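Local coordinates for alpha-acetolactate decarboxylase (Bacillus subtilis subsp. subtilis str. 168, PDB 5XNE), which converts (2S)-2-acetolactate into (R)-acetoin with release of carbon dioxide, a step on the route from pyruvate to butane-2,3-diol, at residues F78-R92 against F188-K202. Residues are numbered along the deposited sequence; the frame is centred on the assembly and turned at random.
Sequences FTPDMTHKIDAKMTR and FDYVLEDCTVTISQK
Ile86 packs against Leu192, Cys195 and Val197 on the inner face of an antiparallel strand pair, 82-86 beside 195-202. Its two branches divide the work: CD1 presses on Val197 CG2 at 3.5 Å, tighter than usual for two carbons, while CG2 meets Leu192 CD1 at 3.9 Å. Apolar residues suit this place, for these four and Ile199 are buried; the face opens toward His84 and Met82, whose flexible chain lays its terminal CE on Ile199 CG2. The backbones are joined by paired N-H and C=O bonds at Met82-Ile199, His84-Val197 and Ile86-Cys195. Asp81 and Met82 both face Ile199 in a classic beta bulge; past it, Asp81 OD2 accepts the N-H of Gln201 at 2.8 Å on its anti side, and two waters tie the same oxygen to Gln201 O. Nearby, Ser200 CB sits over the centre of the Phe78 ring in a CH-pi contact, which a small serine allows, and Ser200 OG donates to Thr79 OG1. On the other face Thr83 and Lys85 are loose and exposed, the lysine bending its chain over Thr196, but farther along the Phe78 edge closes on Thr198, CE1 to CG2 3.4 Å. Segment 188-202 turns a corner at 193-194, opposite the loop 87-89, and Met90 and Leu192 then resume the pairing with the register shifted by one. Arg92 CB lies over the centre of the Tyr190 ring, and chi1 of 170° carries CG to Tyr190 CE1 at 3.5 Å. Its NE reaches Asp189 OD1 at 3.3 Å in a salt bridge, arriving from above the carboxylate plane. Thr91 caps helix 92-100 through Asp94 N; Phe95 of that helix covers Ile86, Tyr190, Leu192 and Val197, while strand 109-115 pairs antiparallel with 195-208 and strand 117-124 with 184-192.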
loop_
_atom_site.group_PDB
_atom_site.type_symbol
_atom_site.label_atom_id
_atom_site.label_comp_id
_atom_site.label_asym_id
_atom_site.label_seq_id
_atom_site.Cartn_x
_atom_site.Cartn_y
_atom_site.Cartn_z
ATOM N N PHE B 78 -11.493 -6.796 -14.592
ATOM C CA PHE B 78 -11.363 -8.224 -14.384
ATOM C C PHE B 78 -11.001 -8.919 -15.687
ATOM O O PHE B 78 -11.611 -8.660 -16.725
ATOM C CB PHE B 78 -12.656 -8.790 -13.812
ATOM C CG PHE B 78 -12.529 -10.190 -13.285
ATOM C CD1 PHE B 78 -12.585 -11.286 -14.141
ATOM C CD2 PHE B 78 -12.377 -10.418 -11.923
ATOM C CE1 PHE B 78 -12.468 -12.574 -13.647
ATOM C CE2 PHE B 78 -12.264 -11.697 -11.421
ATOM C CZ PHE B 78 -12.316 -12.787 -12.283
ATOM N N THR B 79 -10.001 -9.790 -15.617
ATOM C CA THR B 79 -9.615 -10.618 -16.756
ATOM C C THR B 79 -9.588 -12.061 -16.286
ATOM O O THR B 79 -9.055 -12.360 -15.228
ATOM C CB THR B 79 -8.244 -10.217 -17.325
ATOM O OG1 THR B 79 -7.233 -10.461 -16.343
ATOM C CG2 THR B 79 -8.234 -8.742 -17.696
ATOM N N PRO B 80 -10.166 -12.976 -17.071
ATOM C CA PRO B 80 -10.263 -14.363 -16.599
ATOM C C PRO B 80 -8.948 -15.150 -16.727
ATOM O O PRO B 80 -8.823 -16.011 -17.601
ATOM C CB PRO B 80 -11.341 -14.955 -17.504
ATOM C CG PRO B 80 -11.254 -14.154 -18.759
ATOM C CD PRO B 80 -10.883 -12.761 -18.339
ATOM N N ASP B 81 -7.988 -14.878 -15.853
ATOM C CA ASP B 81 -6.661 -15.493 -15.963
ATOM C C ASP B 81 -6.652 -16.972 -15.603
ATOM O O ASP B 81 -5.890 -17.757 -16.178
ATOM C CB ASP B 81 -5.662 -14.757 -15.072
ATOM C CG ASP B 81 -5.565 -13.285 -15.408
ATOM O OD1 ASP B 81 -5.900 -12.905 -16.546
ATOM O OD2 ASP B 81 -5.142 -12.500 -14.537
ATOM N N MET B 82 -7.465 -17.343 -14.622
ATOM C CA MET B 82 -7.535 -18.724 -14.147
ATOM C C MET B 82 -8.980 -19.121 -13.894
ATOM O O MET B 82 -9.789 -18.320 -13.413
ATOM C CB MET B 82 -6.716 -18.910 -12.864
ATOM C CG MET B 82 -5.224 -18.636 -13.011
ATOM S SD MET B 82 -4.355 -18.468 -11.429
ATOM C CE MET B 82 -4.536 -16.709 -11.135
ATOM N N THR B 83 -9.316 -20.361 -14.227
ATOM C CA THR B 83 -10.633 -20.883 -13.892
ATOM C C THR B 83 -10.518 -22.196 -13.138
ATOM O O THR B 83 -9.541 -22.931 -13.278
ATOM C CB THR B 83 -11.501 -21.090 -15.134
ATOM O OG1 THR B 83 -10.943 -22.140 -15.930
ATOM C CG2 THR B 83 -11.583 -19.809 -15.950
ATOM N N HIS B 84 -11.524 -22.481 -12.328
ATOM C CA HIS B 84 -11.525 -23.665 -11.490
ATOM C C HIS B 84 -12.976 -24.038 -11.239
ATOM O O HIS B 84 -13.843 -23.163 -11.163
ATOM C CB HIS B 84 -10.784 -23.399 -10.179
ATOM C CG HIS B 84 -10.386 -24.637 -9.439
ATOM N ND1 HIS B 84 -9.647 -25.648 -10.020
ATOM C CD2 HIS B 84 -10.617 -25.025 -8.164
ATOM C CE1 HIS B 84 -9.441 -26.603 -9.132
ATOM N NE2 HIS B 84 -10.021 -26.253 -7.998
ATOM N N LYS B 85 -13.251 -25.333 -11.140
ATOM C CA LYS B 85 -14.614 -25.779 -10.891
ATOM C C LYS B 85 -14.711 -26.416 -9.514
ATOM O O LYS B 85 -13.844 -27.198 -9.120
ATOM C CB LYS B 85 -15.066 -26.760 -11.976
ATOM C CG LYS B 85 -15.188 -26.138 -13.361
ATOM C CD LYS B 85 -16.314 -25.113 -13.419
ATOM C CE LYS B 85 -17.322 -25.453 -14.515
ATOM N NZ LYS B 85 -18.129 -24.271 -14.951
ATOM N N ILE B 86 -15.749 -26.058 -8.768
ATOM C CA ILE B 86 -16.021 -26.710 -7.500
ATOM C C ILE B 86 -17.252 -27.567 -7.767
ATOM O O ILE B 86 -18.347 -27.051 -8.011
ATOM C CB ILE B 86 -16.245 -25.710 -6.342
ATOM C CG1 ILE B 86 -14.911 -25.200 -5.778
ATOM C CG2 ILE B 86 -16.973 -26.380 -5.196
ATOM C CD1 ILE B 86 -13.999 -24.539 -6.760
ATOM N N ASP B 87 -17.044 -28.880 -7.776
ATOM C CA ASP B 87 -18.047 -29.823 -8.262
ATOM C C ASP B 87 -19.112 -30.123 -7.231
ATOM O O ASP B 87 -20.275 -30.356 -7.565
ATOM C CB ASP B 87 -17.391 -31.139 -8.676
ATOM C CG ASP B 87 -16.469 -30.993 -9.864
ATOM O OD1 ASP B 87 -16.747 -30.156 -10.753
ATOM O OD2 ASP B 87 -15.462 -31.733 -9.901
ATOM N N ALA B 88 -18.703 -30.135 -5.973
ATOM C CA ALA B 88 -19.583 -30.573 -4.913
ATOM C C ALA B 88 -19.446 -29.710 -3.675
ATOM O O ALA B 88 -18.668 -28.750 -3.642
ATOM C CB ALA B 88 -19.301 -32.034 -4.572
ATOM N N LYS B 89 -20.225 -30.074 -2.665
ATOM C CA LYS B 89 -20.251 -29.406 -1.379
ATOM C C LYS B 89 -18.850 -29.086 -0.866
ATOM O O LYS B 89 -17.994 -29.967 -0.775
ATOM C CB LYS B 89 -20.993 -30.282 -0.377
ATOM C CG LYS B 89 -21.612 -29.546 0.776
ATOM C CD LYS B 89 -22.770 -30.347 1.324
ATOM C CE LYS B 89 -23.033 -29.972 2.759
ATOM N NZ LYS B 89 -21.764 -29.692 3.472
ATOM N N MET B 90 -18.617 -27.817 -0.545
ATOM C CA MET B 90 -17.312 -27.392 -0.060
ATOM C C MET B 90 -17.446 -26.199 0.884
ATOM O O MET B 90 -18.110 -25.216 0.553
ATOM C CB MET B 90 -16.403 -27.041 -1.232
ATOM C CG MET B 90 -14.959 -27.067 -0.865
ATOM S SD MET B 90 -13.823 -26.491 -2.125
ATOM C CE MET B 90 -14.018 -27.775 -3.358
ATOM N N THR B 91 -16.830 -26.297 2.059
ATOM C CA THR B 91 -16.928 -25.247 3.063
ATOM C C THR B 91 -16.016 -24.075 2.697
ATOM O O THR B 91 -15.148 -24.210 1.843
ATOM C CB THR B 91 -16.551 -25.751 4.461
ATOM O OG1 THR B 91 -15.165 -26.107 4.488
ATOM C CG2 THR B 91 -17.394 -26.964 4.839
ATOM N N ARG B 92 -16.230 -22.933 3.344
ATOM C CA ARG B 92 -15.367 -21.774 3.146
ATOM C C ARG B 92 -13.918 -22.147 3.426
ATOM O O ARG B 92 -13.029 -21.853 2.624
ATOM C CB ARG B 92 -15.793 -20.613 4.042
ATOM C CG ARG B 92 -14.786 -19.460 4.054
ATOM C CD ARG B 92 -15.201 -18.349 4.997
ATOM N NE ARG B 92 -15.150 -18.759 6.398
ATOM C CZ ARG B 92 -14.038 -18.798 7.123
ATOM N NH1 ARG B 92 -12.875 -18.452 6.584
ATOM N NH2 ARG B 92 -14.086 -19.185 8.389
ATOM N N PHE B 188 -19.520 -13.299 5.560
ATOM C CA PHE B 188 -18.868 -13.848 6.755
ATOM C C PHE B 188 -18.481 -15.321 6.568
ATOM O O PHE B 188 -17.452 -15.777 7.070
ATOM C CB PHE B 188 -19.783 -13.762 7.984
ATOM C CG PHE B 188 -19.898 -12.394 8.586
ATOM C CD1 PHE B 188 -18.833 -11.506 8.563
ATOM C CD2 PHE B 188 -21.084 -12.001 9.194
ATOM C CE1 PHE B 188 -18.949 -10.244 9.138
ATOM C CE2 PHE B 188 -21.209 -10.738 9.762
ATOM C CZ PHE B 188 -20.138 -9.860 9.733
ATOM N N ASP B 189 -19.340 -16.068 5.879
ATOM C CA ASP B 189 -19.170 -17.511 5.758
ATOM C C ASP B 189 -19.993 -18.011 4.582
ATOM O O ASP B 189 -20.922 -17.336 4.135
ATOM C CB ASP B 189 -19.584 -18.214 7.058
ATOM C CG ASP B 189 -19.152 -19.674 7.104
ATOM O OD1 ASP B 189 -18.159 -20.036 6.437
ATOM O OD2 ASP B 189 -19.811 -20.460 7.816
ATOM N N TYR B 190 -19.637 -19.180 4.063
ATOM C CA TYR B 190 -20.386 -19.755 2.959
ATOM C C TYR B 190 -20.050 -21.226 2.755
ATOM O O TYR B 190 -18.983 -21.687 3.141
ATOM C CB TYR B 190 -20.119 -18.981 1.669
ATOM C CG TYR B 190 -18.659 -18.854 1.311
ATOM C CD1 TYR B 190 -17.876 -17.844 1.859
ATOM C CD2 TYR B 190 -18.065 -19.729 0.417
ATOM C CE1 TYR B 190 -16.548 -17.720 1.529
ATOM C CE2 TYR B 190 -16.731 -19.612 0.076
ATOM C CZ TYR B 190 -15.976 -18.597 0.636
ATOM O OH TYR B 190 -14.650 -18.473 0.311
ATOM N N VAL B 191 -20.990 -21.951 2.155
ATOM C CA VAL B 191 -20.760 -23.318 1.719
ATOM C C VAL B 191 -21.202 -23.420 0.273
ATOM O O VAL B 191 -22.338 -23.079 -0.055
ATOM C CB VAL B 191 -21.521 -24.348 2.573
ATOM C CG1 VAL B 191 -21.296 -25.754 2.021
ATOM C CG2 VAL B 191 -21.085 -24.258 4.021
ATOM N N LEU B 192 -20.293 -23.855 -0.592
ATOM C CA LEU B 192 -20.580 -23.986 -2.010
ATOM C C LEU B 192 -21.290 -25.306 -2.247
ATOM O O LEU B 192 -20.902 -26.328 -1.691
ATOM C CB LEU B 192 -19.298 -23.924 -2.851
ATOM C CG LEU B 192 -18.235 -22.912 -2.400
ATOM C CD1 LEU B 192 -17.037 -22.907 -3.324
ATOM C CD2 LEU B 192 -18.820 -21.545 -2.327
ATOM N N GLU B 193 -22.339 -25.278 -3.055
ATOM C CA GLU B 193 -22.949 -26.516 -3.508
ATOM C C GLU B 193 -22.228 -26.914 -4.787
ATOM O O GLU B 193 -21.699 -28.019 -4.907
ATOM C CB GLU B 193 -24.450 -26.348 -3.731
ATOM C CG GLU B 193 -25.147 -27.619 -4.193
ATOM C CD GLU B 193 -26.617 -27.633 -3.833
ATOM O OE1 GLU B 193 -27.071 -26.689 -3.150
ATOM O OE2 GLU B 193 -27.323 -28.586 -4.230
ATOM N N ASP B 194 -22.204 -25.988 -5.735
ATOM C CA ASP B 194 -21.367 -26.102 -6.917
ATOM C C ASP B 194 -21.195 -24.715 -7.523
ATOM O O ASP B 194 -22.127 -23.906 -7.517
ATOM C CB ASP B 194 -21.979 -27.061 -7.936
ATOM C CG ASP B 194 -23.317 -26.578 -8.455
ATOM O OD1 ASP B 194 -23.328 -25.795 -9.425
ATOM O OD2 ASP B 194 -24.357 -26.985 -7.889
ATOM N N CYS B 195 -20.009 -24.434 -8.046
ATOM C CA CYS B 195 -19.767 -23.130 -8.647
ATOM C C CYS B 195 -18.602 -23.146 -9.616
ATOM O O CYS B 195 -17.764 -24.052 -9.594
ATOM C CB CYS B 195 -19.507 -22.079 -7.559
ATOM S SG CYS B 195 -17.862 -22.157 -6.752
ATOM N N THR B 196 -18.559 -22.131 -10.468
ATOM C CA THR B 196 -17.387 -21.849 -11.275
ATOM C C THR B 196 -16.586 -20.731 -10.609
ATOM O O THR B 196 -17.155 -19.733 -10.145
ATOM C CB THR B 196 -17.765 -21.452 -12.717
ATOM O OG1 THR B 196 -16.592 -21.064 -13.444
ATOM C CG2 THR B 196 -18.759 -20.310 -12.730
ATOM N N VAL B 197 -15.273 -20.926 -10.531
ATOM C CA VAL B 197 -14.374 -19.908 -10.003
ATOM C C VAL B 197 -13.587 -19.272 -11.134
ATOM O O VAL B 197 -13.143 -19.949 -12.066
ATOM C CB VAL B 197 -13.391 -20.484 -8.978
ATOM C CG1 VAL B 197 -12.574 -19.365 -8.334
ATOM C CG2 VAL B 197 -14.144 -21.256 -7.911
ATOM N N THR B 198 -13.425 -17.955 -11.062
ATOM C CA THR B 198 -12.590 -17.241 -12.010
ATOM C C THR B 198 -11.709 -16.300 -11.197
ATOM O O THR B 198 -12.192 -15.661 -10.256
ATOM C CB THR B 198 -13.423 -16.457 -13.036
ATOM O OG1 THR B 198 -14.429 -17.317 -13.592
ATOM C CG2 THR B 198 -12.553 -15.978 -14.166
ATOM N N ILE B 199 -10.426 -16.241 -11.543
ATOM C CA ILE B 199 -9.440 -15.457 -10.788
ATOM C C ILE B 199 -8.634 -14.563 -11.731
ATOM O O ILE B 199 -8.257 -14.972 -12.843
ATOM C CB ILE B 199 -8.487 -16.370 -9.989
ATOM C CG1 ILE B 199 -9.281 -17.241 -9.012
ATOM C CG2 ILE B 199 -7.455 -15.553 -9.223
ATOM C CD1 ILE B 199 -8.436 -18.197 -8.197
ATOM N N SER B 200 -8.387 -13.327 -11.289
ATOM C CA SER B 200 -7.646 -12.352 -12.077
ATOM C C SER B 200 -6.455 -11.853 -11.258
ATOM O O SER B 200 -6.623 -11.369 -10.143
ATOM C CB SER B 200 -8.562 -11.198 -12.487
ATOM O OG SER B 200 -7.931 -10.322 -13.406
ATOM N N GLN B 201 -5.251 -11.994 -11.807
ATOM C CA GLN B 201 -4.026 -11.652 -11.089
ATOM C C GLN B 201 -3.596 -10.225 -11.421
ATOM O O GLN B 201 -3.576 -9.834 -12.587
ATOM C CB GLN B 201 -2.911 -12.649 -11.453
ATOM C CG GLN B 201 -1.528 -12.274 -10.936
ATOM C CD GLN B 201 -0.477 -13.283 -11.361
ATOM O OE1 GLN B 201 -0.608 -14.475 -11.093
ATOM N NE2 GLN B 201 0.560 -12.812 -12.041
ATOM N N LYS B 202 -3.239 -9.445 -10.404
ATOM C CA LYS B 202 -2.815 -8.061 -10.623
ATOM C C LYS B 202 -1.438 -7.777 -9.996
ATOM O O LYS B 202 -1.170 -8.205 -8.863
ATOM C CB LYS B 202 -3.865 -7.090 -10.060
ATOM C CG LYS B 202 -5.237 -7.171 -10.752
ATOM C CD LYS B 202 -5.100 -6.943 -12.251
ATOM C CE LYS B 202 -6.436 -6.990 -12.969
ATOM N NZ LYS B 202 -7.108 -8.238 -12.640
HETATM O O HOH W 1 -5.023 -9.709 -14.926
HETATM O O HOH W 2 -3.276 -10.736 -15.498
HETATM O O HOH W 3 -17.897 -22.830 6.124
#